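Local atomic coordinates of peptidase (Pseudomonas aeruginosa, PDB entry 5LOX), a protein that is the ancestral beta subunit (Anbu) of the proteasome family, probably a peptidase of the Ntn-hydrolase clan, and assembles into a helical complex. Residues P153-N158 with L169-V174. The protein carries 3 engineered substitutions. Numbering follows the deposited sequence.
Sequences PILDRN and LRCALV
Two peptide groups, one in each helix, are each met on a face by a side chain of the other: Leu155 CD2 and Cys171 SG. CD2 of Leu155 lies over the face of the Cys171-Ala172 peptide, nearly straight above the carbonyl carbon and 4.2 Å from Cys171 O. In the other direction Cys171 SG stands on one face of the Ile154-Leu155 peptide, at its oxygen end, 4.0 Å from Ile154 O and well out of the carbonyl plane, while the same oxygen receives the helical bond from the backbone N of Asn158.

The thiol is the centre of the contact. Leu155 CD2 touches SG at 4.0 Å, and Asn158 CB, one helical turn after Ile154, reaches it at the same distance. Cysteine probably suits this place as a short side chain ending in a large, polarisable atom that can touch several groups without needing a polar partner. The CB of Leu155 points alongside the facing helix, and with CG anti to the carbonyl carbon (chi1 -60°) CD2 swings over to Cys171; leucine's forked end also serves Tyr2, Val4 and Met6 of strand 2-8. Ile154 CG1 packs on Val174 CG1 at 4.2 Å, two beta-branched side chains offering broad apolar surfaces, both of which also touch Trp222 of helix 213-232.

Helices 152-158 and 165-182 thus form a roughly antiparallel pair, their segment axes at 150° and 9.3 Å at closest approach, in one helical layer of the four-layer alpha-beta-beta-alpha sandwich of Ntn hydrolases, against the sheet containing strand 2-8. Arg157 turns instead to Asp177 of a second subunit. Across the pair the chemistry is almost wholly van der Waals, so cohesion probably depends on close fit and burial of aliphatic groups and sulfur, with backbone groups such as Ile154 O engaged in bonds of their own helix.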
ATOM      1  N   PRO A 153     -58.985  29.614 -80.415  1.00 59.96           N
ATOM      2  CA  PRO A 153     -58.564  30.881 -80.963  1.00 59.67           C
ATOM      3  C   PRO A 153     -58.632  30.897 -82.458  1.00 59.09           C
ATOM      4  O   PRO A 153     -59.125  31.859 -83.022  1.00 57.22           O
ATOM      5  CB  PRO A 153     -57.130  31.007 -80.483  1.00 60.66           C
ATOM      6  CG  PRO A 153     -57.131  30.294 -79.181  1.00 63.53           C
ATOM      7  CD  PRO A 153     -58.018  29.109 -79.427  1.00 62.44           C
ATOM      8  N   ILE A 154     -58.201  29.830 -83.109  1.00 60.36           N
ATOM      9  CA  ILE A 154     -58.245  29.849 -84.558  1.00 63.04           C
ATOM     10  C   ILE A 154     -59.684  30.024 -85.110  1.00 64.43           C
ATOM     11  O   ILE A 154     -59.898  30.664 -86.143  1.00 66.92           O
ATOM     12  CB  ILE A 154     -57.537  28.629 -85.160  1.00 64.23           C
ATOM     13  CG1 ILE A 154     -57.183  28.898 -86.626  1.00 67.95           C
ATOM     14  CG2 ILE A 154     -58.367  27.373 -85.009  1.00 68.39           C
ATOM     15  CD1 ILE A 154     -56.061  29.918 -86.795  1.00 68.82           C
ATOM     16  N   LEU A 155     -60.670  29.489 -84.405  1.00 59.39           N
ATOM     17  CA  LEU A 155     -62.044  29.657 -84.816  1.00 56.41           C
ATOM     18  C   LEU A 155     -62.533  31.068 -84.541  1.00 56.44           C
ATOM     19  O   LEU A 155     -63.197  31.664 -85.373  1.00 58.71           O
ATOM     20  CB  LEU A 155     -62.920  28.638 -84.094  1.00 58.22           C
ATOM     21  CG  LEU A 155     -62.542  27.175 -84.379  1.00 58.60           C
ATOM     22  CD1 LEU A 155     -63.419  26.218 -83.593  1.00 58.26           C
ATOM     23  CD2 LEU A 155     -62.665  26.868 -85.857  1.00 60.52           C
ATOM     24  N   ASP A 156     -62.251  31.587 -83.353  1.00 58.67           N
ATOM     25  CA  ASP A 156     -62.614  32.944 -83.018  1.00 60.09           C
ATOM     26  C   ASP A 156     -62.060  33.888 -84.071  1.00 65.74           C
ATOM     27  O   ASP A 156     -62.756  34.796 -84.516  1.00 74.34           O
ATOM     28  CB  ASP A 156     -62.068  33.339 -81.657  1.00 63.71           C
ATOM     29  CG  ASP A 156     -62.974  32.929 -80.522  1.00 70.64           C
ATOM     30  OD1 ASP A 156     -64.204  32.730 -80.740  1.00 73.71           O
ATOM     31  OD2 ASP A 156     -62.449  32.800 -79.383  1.00 76.35           O
ATOM     32  N   ARG A 157     -60.811  33.687 -84.480  1.00 64.64           N
ATOM     33  CA  ARG A 157     -60.149  34.606 -85.425  1.00 65.28           C
ATOM     34  C   ARG A 157     -60.749  34.621 -86.808  1.00 63.05           C
ATOM     35  O   ARG A 157     -60.856  35.660 -87.400  1.00 68.75           O
ATOM     36  CB  ARG A 157     -58.669  34.260 -85.567  1.00 65.78           C
ATOM     37  CG  ARG A 157     -57.824  34.598 -84.353  1.00 69.53           C
ATOM     38  CD  ARG A 157     -56.397  34.119 -84.554  1.00 70.12           C
ATOM     39  NE  ARG A 157     -55.432  35.176 -84.240  1.00 76.52           N
ATOM     40  CZ  ARG A 157     -54.517  35.120 -83.279  1.00 78.41           C
ATOM     41  NH1 ARG A 157     -54.410  34.046 -82.512  1.00 83.69           N
ATOM     42  NH2 ARG A 157     -53.703  36.140 -83.095  1.00 79.99           N
ATOM     43  N   ASN A 158     -61.112  33.462 -87.330  1.00 66.64           N
ATOM     44  CA  ASN A 158     -61.361  33.317 -88.758  1.00 69.02           C
ATOM     45  C   ASN A 158     -62.771  32.974 -89.139  1.00 70.39           C
ATOM     46  O   ASN A 158     -63.226  33.321 -90.209  1.00 79.95           O
ATOM     47  CB  ASN A 158     -60.399  32.270 -89.323  1.00 70.23           C
ATOM     48  CG  ASN A 158     -58.931  32.694 -89.172  1.00 75.82           C
ATOM     49  OD1 ASN A 158     -58.233  32.211 -88.278  1.00 79.96           O
ATOM     50  ND2 ASN A 158     -58.489  33.675 -89.967  1.00 77.93           N
ATOM     51  N   LEU A 169     -64.471  23.865 -92.664  1.00 67.98           N
ATOM     52  CA  LEU A 169     -63.976  22.537 -92.366  1.00 65.58           C
ATOM     53  C   LEU A 169     -62.471  22.571 -92.168  1.00 65.25           C
ATOM     54  O   LEU A 169     -61.928  21.967 -91.262  1.00 55.17           O
ATOM     55  CB  LEU A 169     -64.305  21.602 -93.525  1.00 69.61           C
ATOM     56  CG  LEU A 169     -63.812  20.170 -93.360  1.00 67.72           C
ATOM     57  CD1 LEU A 169     -64.410  19.561 -92.119  1.00 65.98           C
ATOM     58  CD2 LEU A 169     -64.189  19.342 -94.572  1.00 66.83           C
ATOM     59  N   ARG A 170     -61.798  23.276 -93.069  1.00 69.19           N
ATOM     60  CA  ARG A 170     -60.351  23.431 -93.015  1.00 69.45           C
ATOM     61  C   ARG A 170     -59.951  24.053 -91.694  1.00 66.62           C
ATOM     62  O   ARG A 170     -59.008  23.651 -91.027  1.00 64.60           O
ATOM     63  CB  ARG A 170     -59.930  24.353 -94.142  1.00 74.78           C
ATOM     64  CG  ARG A 170     -58.476  24.268 -94.506  1.00 77.23           C
ATOM     65  CD  ARG A 170     -58.342  24.525 -95.983  1.00 89.69           C
ATOM     66  NE  ARG A 170     -58.440  25.945 -96.329  1.00 88.14           N
ATOM     67  CZ  ARG A 170     -58.916  26.406 -97.489  1.00105.18           C
ATOM     68  NH1 ARG A 170     -59.391  25.571 -98.440  1.00119.59           N
ATOM     69  NH2 ARG A 170     -58.944  27.707 -97.705  1.00102.74           N
ATOM     70  N   CYS A 171     -60.709  25.058 -91.323  1.00 65.01           N
ATOM     71  CA  CYS A 171     -60.478  25.739 -90.087  1.00 68.17           C
ATOM     72  C   CYS A 171     -60.600  24.788 -88.899  1.00 64.35           C
ATOM     73  O   CYS A 171     -59.772  24.759 -88.007  1.00 64.88           O
ATOM     74  CB  CYS A 171     -61.501  26.854 -89.983  1.00 74.67           C
ATOM     75  SG  CYS A 171     -60.823  28.255 -89.145  1.00 74.56           S
ATOM     76  N   ALA A 172     -61.669  24.013 -88.889  1.00 64.70           N
ATOM     77  CA  ALA A 172     -61.876  23.002 -87.860  1.00 61.62           C
ATOM     78  C   ALA A 172     -60.678  22.081 -87.766  1.00 60.39           C
ATOM     79  O   ALA A 172     -60.261  21.733 -86.688  1.00 63.14           O
ATOM     80  CB  ALA A 172     -63.137  22.189 -88.163  1.00 65.97           C
ATOM     81  N   LEU A 173     -60.151  21.654 -88.903  1.00 60.69           N
ATOM     82  CA  LEU A 173     -59.055  20.703 -88.880  1.00 60.69           C
ATOM     83  C   LEU A 173     -57.840  21.293 -88.196  1.00 62.05           C
ATOM     84  O   LEU A 173     -57.118  20.609 -87.494  1.00 59.93           O
ATOM     85  CB  LEU A 173     -58.720  20.241 -90.290  1.00 61.89           C
ATOM     86  CG  LEU A 173     -59.793  19.371 -90.936  1.00 64.47           C
ATOM     87  CD1 LEU A 173     -59.447  19.113 -92.394  1.00 70.34           C
ATOM     88  CD2 LEU A 173     -59.954  18.049 -90.212  1.00 62.50           C
ATOM     89  N   VAL A 174     -57.597  22.578 -88.421  1.00 63.52           N
ATOM     90  CA  VAL A 174     -56.451  23.219 -87.802  1.00 65.08           C
ATOM     91  C   VAL A 174     -56.701  23.295 -86.294  1.00 64.66           C
ATOM     92  O   VAL A 174     -55.793  23.112 -85.487  1.00 65.74           O
ATOM     93  CB  VAL A 174     -56.216  24.603 -88.404  1.00 68.88           C
ATOM     94  CG1 VAL A 174     -55.112  25.346 -87.665  1.00 72.51           C
ATOM     95  CG2 VAL A 174     -55.864  24.490 -89.872  1.00 69.81           C
TER